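Local coordinates for DUF4276 family protein (Pyrococcus horikoshii, PDB 2P62) that is of unknown function but belongs to a Toprim-like clan, consistent with, though not proof of, a role in nucleic-acid metabolism, at residues A[42-47]-A[61-66]; A[147-152]-A[184-189]. All blocks are in the same frame, centred on the assembly; numbering follows the deposited sequence.

Contact 1. Residues A[42-47]-A[61-66]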
# COMPACT_ATOMS: atom_id res chain seq x y z
N TRP A 42 -26.47 -6.00 -2.40
CA TRP A 42 -25.15 -6.53 -2.75
C TRP A 42 -24.50 -7.38 -1.67
O TRP A 42 -23.69 -8.25 -1.97
CB TRP A 42 -24.20 -5.39 -3.12
CG TRP A 42 -24.55 -4.72 -4.40
CD1 TRP A 42 -25.38 -3.64 -4.56
CD2 TRP A 42 -24.08 -5.07 -5.70
NE1 TRP A 42 -25.45 -3.30 -5.89
CE2 TRP A 42 -24.67 -4.16 -6.61
CE3 TRP A 42 -23.23 -6.06 -6.19
CZ2 TRP A 42 -24.42 -4.21 -7.99
CZ3 TRP A 42 -22.98 -6.11 -7.56
CH2 TRP A 42 -23.57 -5.19 -8.44
N GLY A 43 -24.85 -7.13 -0.41
CA GLY A 43 -24.28 -7.91 0.67
C GLY A 43 -22.86 -7.51 1.02
O GLY A 43 -22.13 -8.27 1.66
N PHE A 44 -22.46 -6.31 0.61
CA PHE A 44 -21.12 -5.81 0.90
C PHE A 44 -21.04 -5.34 2.35
O PHE A 44 -22.07 -5.16 3.01
CB PHE A 44 -20.78 -4.64 -0.05
CG PHE A 44 -20.68 -5.04 -1.50
CD1 PHE A 44 -20.78 -4.08 -2.50
CD2 PHE A 44 -20.50 -6.37 -1.86
CE1 PHE A 44 -20.71 -4.43 -3.85
CE2 PHE A 44 -20.42 -6.74 -3.21
CZ PHE A 44 -20.52 -5.77 -4.20
N ARG A 45 -19.83 -5.15 2.85
CA ARG A 45 -19.65 -4.70 4.23
C ARG A 45 -19.94 -3.20 4.33
O ARG A 45 -19.96 -2.49 3.33
CB ARG A 45 -18.23 -4.98 4.72
CG ARG A 45 -17.13 -4.38 3.87
CD ARG A 45 -15.75 -4.63 4.47
NE ARG A 45 -15.50 -6.05 4.74
CZ ARG A 45 -15.87 -6.69 5.84
NH1 ARG A 45 -15.60 -7.98 5.99
NH2 ARG A 45 -16.49 -6.04 6.82
N ILE A 46 -20.17 -2.75 5.57
CA ILE A 46 -20.51 -1.36 5.88
C ILE A 46 -19.96 -0.25 4.98
O ILE A 46 -20.65 0.21 4.07
CB ILE A 46 -20.14 -1.02 7.35
CG1 ILE A 46 -19.06 -1.97 7.88
CG2 ILE A 46 -21.40 -1.10 8.22
CD1 ILE A 46 -17.72 -1.86 7.17
N GLY A 47 -18.73 0.18 5.24
CA GLY A 47 -18.14 1.26 4.46
C GLY A 47 -17.22 0.83 3.34
O GLY A 47 -16.04 1.19 3.32
N VAL A 61 -18.06 -4.13 -11.68
CA VAL A 61 -17.95 -3.79 -10.28
C VAL A 61 -16.92 -4.73 -9.68
O VAL A 61 -17.15 -5.93 -9.59
CB VAL A 61 -19.31 -3.96 -9.57
CG1 VAL A 61 -19.17 -3.61 -8.09
CG2 VAL A 61 -20.36 -3.07 -10.23
N ILE A 62 -15.78 -4.18 -9.29
CA ILE A 62 -14.70 -4.97 -8.72
C ILE A 62 -14.59 -4.75 -7.21
O ILE A 62 -14.54 -3.60 -6.75
CB ILE A 62 -13.35 -4.57 -9.35
CG1 ILE A 62 -13.49 -4.59 -10.87
CG2 ILE A 62 -12.24 -5.51 -8.89
CD1 ILE A 62 -12.28 -4.09 -11.57
N ILE A 63 -14.57 -5.83 -6.45
CA ILE A 63 -14.44 -5.74 -4.99
C ILE A 63 -13.32 -6.64 -4.51
O ILE A 63 -13.03 -7.66 -5.13
CB ILE A 63 -15.74 -6.18 -4.26
CG1 ILE A 63 -16.07 -7.64 -4.59
CG2 ILE A 63 -16.90 -5.31 -4.66
CD1 ILE A 63 -17.29 -8.16 -3.87
N HIS A 64 -12.69 -6.26 -3.40
CA HIS A 64 -11.61 -7.04 -2.80
C HIS A 64 -11.67 -6.90 -1.28
O HIS A 64 -12.47 -6.14 -0.76
CB HIS A 64 -10.25 -6.56 -3.30
CG HIS A 64 -9.84 -5.23 -2.76
ND1 HIS A 64 -10.26 -4.04 -3.32
CD2 HIS A 64 -9.06 -4.89 -1.71
CE1 HIS A 64 -9.76 -3.03 -2.63
NE2 HIS A 64 -9.02 -3.52 -1.65
N ALA A 65 -10.79 -7.64 -0.59
CA ALA A 65 -10.72 -7.63 0.88
C ALA A 65 -12.12 -7.78 1.48
O ALA A 65 -12.45 -7.14 2.48
CB ALA A 65 -10.06 -6.33 1.37
N GLU A 66 -12.93 -8.61 0.85
CA GLU A 66 -14.29 -8.83 1.31
C GLU A 66 -14.28 -9.80 2.50
O GLU A 66 -15.03 -9.62 3.46
CB GLU A 66 -15.15 -9.39 0.18
CG GLU A 66 -16.63 -9.09 0.35
CD GLU A 66 -16.93 -7.60 0.22
OE1 GLU A 66 -18.04 -7.16 0.61
OE2 GLU A 66 -16.05 -6.87 -0.29
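Trp42 and Phe44 face Val61 and Ile63 across segments whose directions differ by 40°; the CA atoms are 10.8 Å apart at Trp42 and Val61 and 7.4 Å apart at Arg45 and Glu66, and side chains span the distance. Gly43 leaves the end of helix 39-42 with positive phi, a conformation that a residue without a side chain adopts easily, and the chain turns to run beside the end of strand 58-63. Large apolar groups fill the Trp42 end. Ile63 lays CG2 over one face of the Phe44 ring, 4.1 Å from its centroid, a CH-pi contact, while its CD1 reaches Phe44 CE2 at 3.5 Å. On the opposite face of the ring Trp42 CB lies over the centre, and Val61 CG2 approaches Trp42 CH2 at 4.2 Å. Glu66, with CG anti to the backbone N (chi1 -155°) and a bend at chi2, turns its carboxylate back toward the loop, where OE1 lies 3.4 Å from Phe44 CA. The Arg45 chain folds at chi3, and Arg45 NH1 donates to Glu66 O at 3.1 Å, the N-H...O angle 154°, from a position tilted out of the carbonyl plane. Val74 of helix 71-84 also touches Phe44. Aromatic and branched aliphatic groups thus join loop to sheet, Arg45 fastens it to a main-chain carbonyl, and the buried Glu66 carboxylate sits beside Phe44 with Arg70 as a long, weak ion-pair partner.

Contact 2. Residues A[147-152]-A[184-189]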
# COMPACT_ATOMS: atom_id res chain seq x y z
N LYS A 147 10.54 -20.60 -6.24
CA LYS A 147 9.61 -21.67 -5.93
C LYS A 147 8.43 -21.63 -6.89
O LYS A 147 8.02 -20.56 -7.36
CB LYS A 147 9.11 -21.56 -4.49
CG LYS A 147 10.15 -21.89 -3.46
CD LYS A 147 9.58 -21.82 -2.05
CE LYS A 147 10.63 -22.20 -1.02
NZ LYS A 147 10.09 -22.15 0.37
N GLU A 148 7.87 -22.80 -7.17
CA GLU A 148 6.75 -22.90 -8.09
C GLU A 148 5.42 -22.70 -7.35
O GLU A 148 4.67 -23.65 -7.13
CB GLU A 148 6.81 -24.27 -8.76
CG GLU A 148 6.43 -24.28 -10.23
CD GLU A 148 7.34 -23.42 -11.09
OE1 GLU A 148 8.57 -23.64 -11.08
OE2 GLU A 148 6.82 -22.52 -11.78
N LYS A 149 5.14 -21.46 -6.94
CA LYS A 149 3.89 -21.18 -6.23
C LYS A 149 2.92 -20.51 -7.20
O LYS A 149 3.16 -19.41 -7.69
CB LYS A 149 4.16 -20.28 -5.02
CG LYS A 149 5.28 -20.82 -4.12
CD LYS A 149 5.47 -20.00 -2.84
CE LYS A 149 4.27 -20.14 -1.91
NZ LYS A 149 4.52 -19.46 -0.61
N LYS A 150 1.83 -21.21 -7.50
CA LYS A 150 0.83 -20.72 -8.44
C LYS A 150 -0.04 -19.64 -7.82
O LYS A 150 -0.91 -19.90 -6.98
CB LYS A 150 -0.02 -21.88 -8.95
CG LYS A 150 0.77 -22.95 -9.69
CD LYS A 150 -0.16 -23.94 -10.36
CE LYS A 150 0.59 -25.03 -11.11
NZ LYS A 150 1.31 -25.95 -10.18
N GLU A 151 0.20 -18.40 -8.26
CA GLU A 151 -0.52 -17.25 -7.74
C GLU A 151 -0.26 -16.04 -8.62
O GLU A 151 0.55 -16.11 -9.55
CB GLU A 151 -0.09 -16.97 -6.30
CG GLU A 151 1.42 -16.84 -6.08
CD GLU A 151 1.77 -16.67 -4.61
OE1 GLU A 151 1.26 -17.44 -3.78
OE2 GLU A 151 2.59 -15.78 -4.29
N LEU A 152 -0.95 -14.95 -8.34
CA LEU A 152 -0.80 -13.72 -9.11
C LEU A 152 0.65 -13.32 -9.34
O LEU A 152 1.02 -12.89 -10.43
CB LEU A 152 -1.54 -12.58 -8.39
CG LEU A 152 -1.84 -11.24 -9.07
CD1 LEU A 152 -0.96 -10.18 -8.47
CD2 LEU A 152 -1.67 -11.32 -10.59
N LEU A 184 13.66 -18.39 -3.62
CA LEU A 184 12.87 -17.18 -3.57
C LEU A 184 11.42 -17.46 -3.94
O LEU A 184 11.16 -18.24 -4.86
CB LEU A 184 13.46 -16.18 -4.57
CG LEU A 184 14.45 -15.14 -4.06
CD1 LEU A 184 15.36 -15.69 -2.97
CD2 LEU A 184 15.23 -14.64 -5.26
N THR A 185 10.49 -16.84 -3.22
CA THR A 185 9.06 -17.01 -3.54
C THR A 185 8.72 -16.04 -4.66
O THR A 185 9.46 -15.09 -4.93
CB THR A 185 8.14 -16.64 -2.36
OG1 THR A 185 8.37 -15.27 -2.00
CG2 THR A 185 8.38 -17.54 -1.17
N PRO A 186 7.59 -16.27 -5.36
CA PRO A 186 7.25 -15.33 -6.43
C PRO A 186 7.11 -13.91 -5.86
O PRO A 186 7.45 -12.94 -6.53
CB PRO A 186 5.94 -15.90 -6.99
CG PRO A 186 5.37 -16.68 -5.84
CD PRO A 186 6.61 -17.36 -5.29
N LYS A 187 6.62 -13.80 -4.63
CA LYS A 187 6.47 -12.49 -4.01
C LYS A 187 7.84 -11.87 -3.72
O LYS A 187 7.97 -10.65 -3.67
CB LYS A 187 5.65 -12.57 -2.72
CG LYS A 187 4.15 -12.77 -2.92
CD LYS A 187 3.46 -12.98 -1.58
CE LYS A 187 2.04 -13.54 -1.74
NZ LYS A 187 1.05 -12.54 -2.21
N ASP A 188 8.85 -12.70 -3.52
CA ASP A 188 10.19 -12.17 -3.28
C ASP A 188 10.65 -11.51 -4.58
O ASP A 188 11.22 -10.42 -4.57
CB ASP A 188 11.16 -13.29 -2.89
CG ASP A 188 11.04 -13.71 -1.42
OD1 ASP A 188 11.54 -14.82 -1.08
OD2 ASP A 188 10.49 -12.95 -0.60
N VAL A 189 10.41 -12.18 -5.71
CA VAL A 189 10.81 -11.67 -7.01
C VAL A 189 10.16 -10.32 -7.29
O VAL A 189 10.72 -9.45 -7.97
CB VAL A 189 10.42 -12.65 -8.15
CG1 VAL A 189 10.82 -12.07 -9.51
CG2 VAL A 189 11.11 -14.00 -7.95
O HOH W 1 4.67 -15.95 -3.01
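Lys147 and Leu184 open a nearly parallel pairing in which the two segments run 14° apart, held at its start by the backbone bond from Lys147 N to Leu184 O (2.8 Å). Past this bond Pro186, the first residue of helix 186-196, pushes its ring against the loop. Lys149 meets the CD side of that ring with aliphatic carbons: its CB and CD each come to 3.8 Å from Pro186 CD, the chain crossing the ring at about a right angle. Its CD also brushes the Thr185 methyl. Glu151 takes the other ring corner, OE2 lying 3.3 Å from Pro186 CG. With CG set between the backbone N and carbonyl carbon (chi1 53°) and the rest extended, its carboxylate reaches the start of the helix, where OE2 lies 3.4 Å from Lys187 CE. The opposite charges at Glu151 OE2 and Lys187 NZ remain 4.1 Å apart, too far for a salt bridge; Lys187 NZ pairs instead with Glu153. Threonine suits the N-cap: Thr185 OG1 accepts from Asp188 N (3.0 Å), while Thr185 N donates to Asp188 OD1 (3.1 Å), completing a capping box. First-turn N-H groups have no helical carbonyl to bond to, so proline, which lacks an N-H, loses nothing there. The helix start is thus closed by its own residues and offers the loop an apolar ring, while Asp99 and Glu153 gather with Glu151 into a cluster of acids beside it.

Overall arrangement
Contact 1 closes before contact 2 opens, so the two come in series along the chain; their centres are 27 Å apart and their nearest atoms about 11 Å. Contact 1 belongs to the mixed sheet, where strand 58-63 runs beside strand 2-7 and helix 71-84 packs nearby. Contact 2 joins the loop before helix 152-162 to the start of helix 186-196. Strand 89-97 links the two regions: it neighbours strand 2-7, and Asp97 at its end and Asp99 just beyond it bond to the loop of contact 2. These aspartates resemble the DxD pair of Toprim domains, so contact 2 probably borders that part of the fold. There Lys187 and Asp188 also pack against the second subunit.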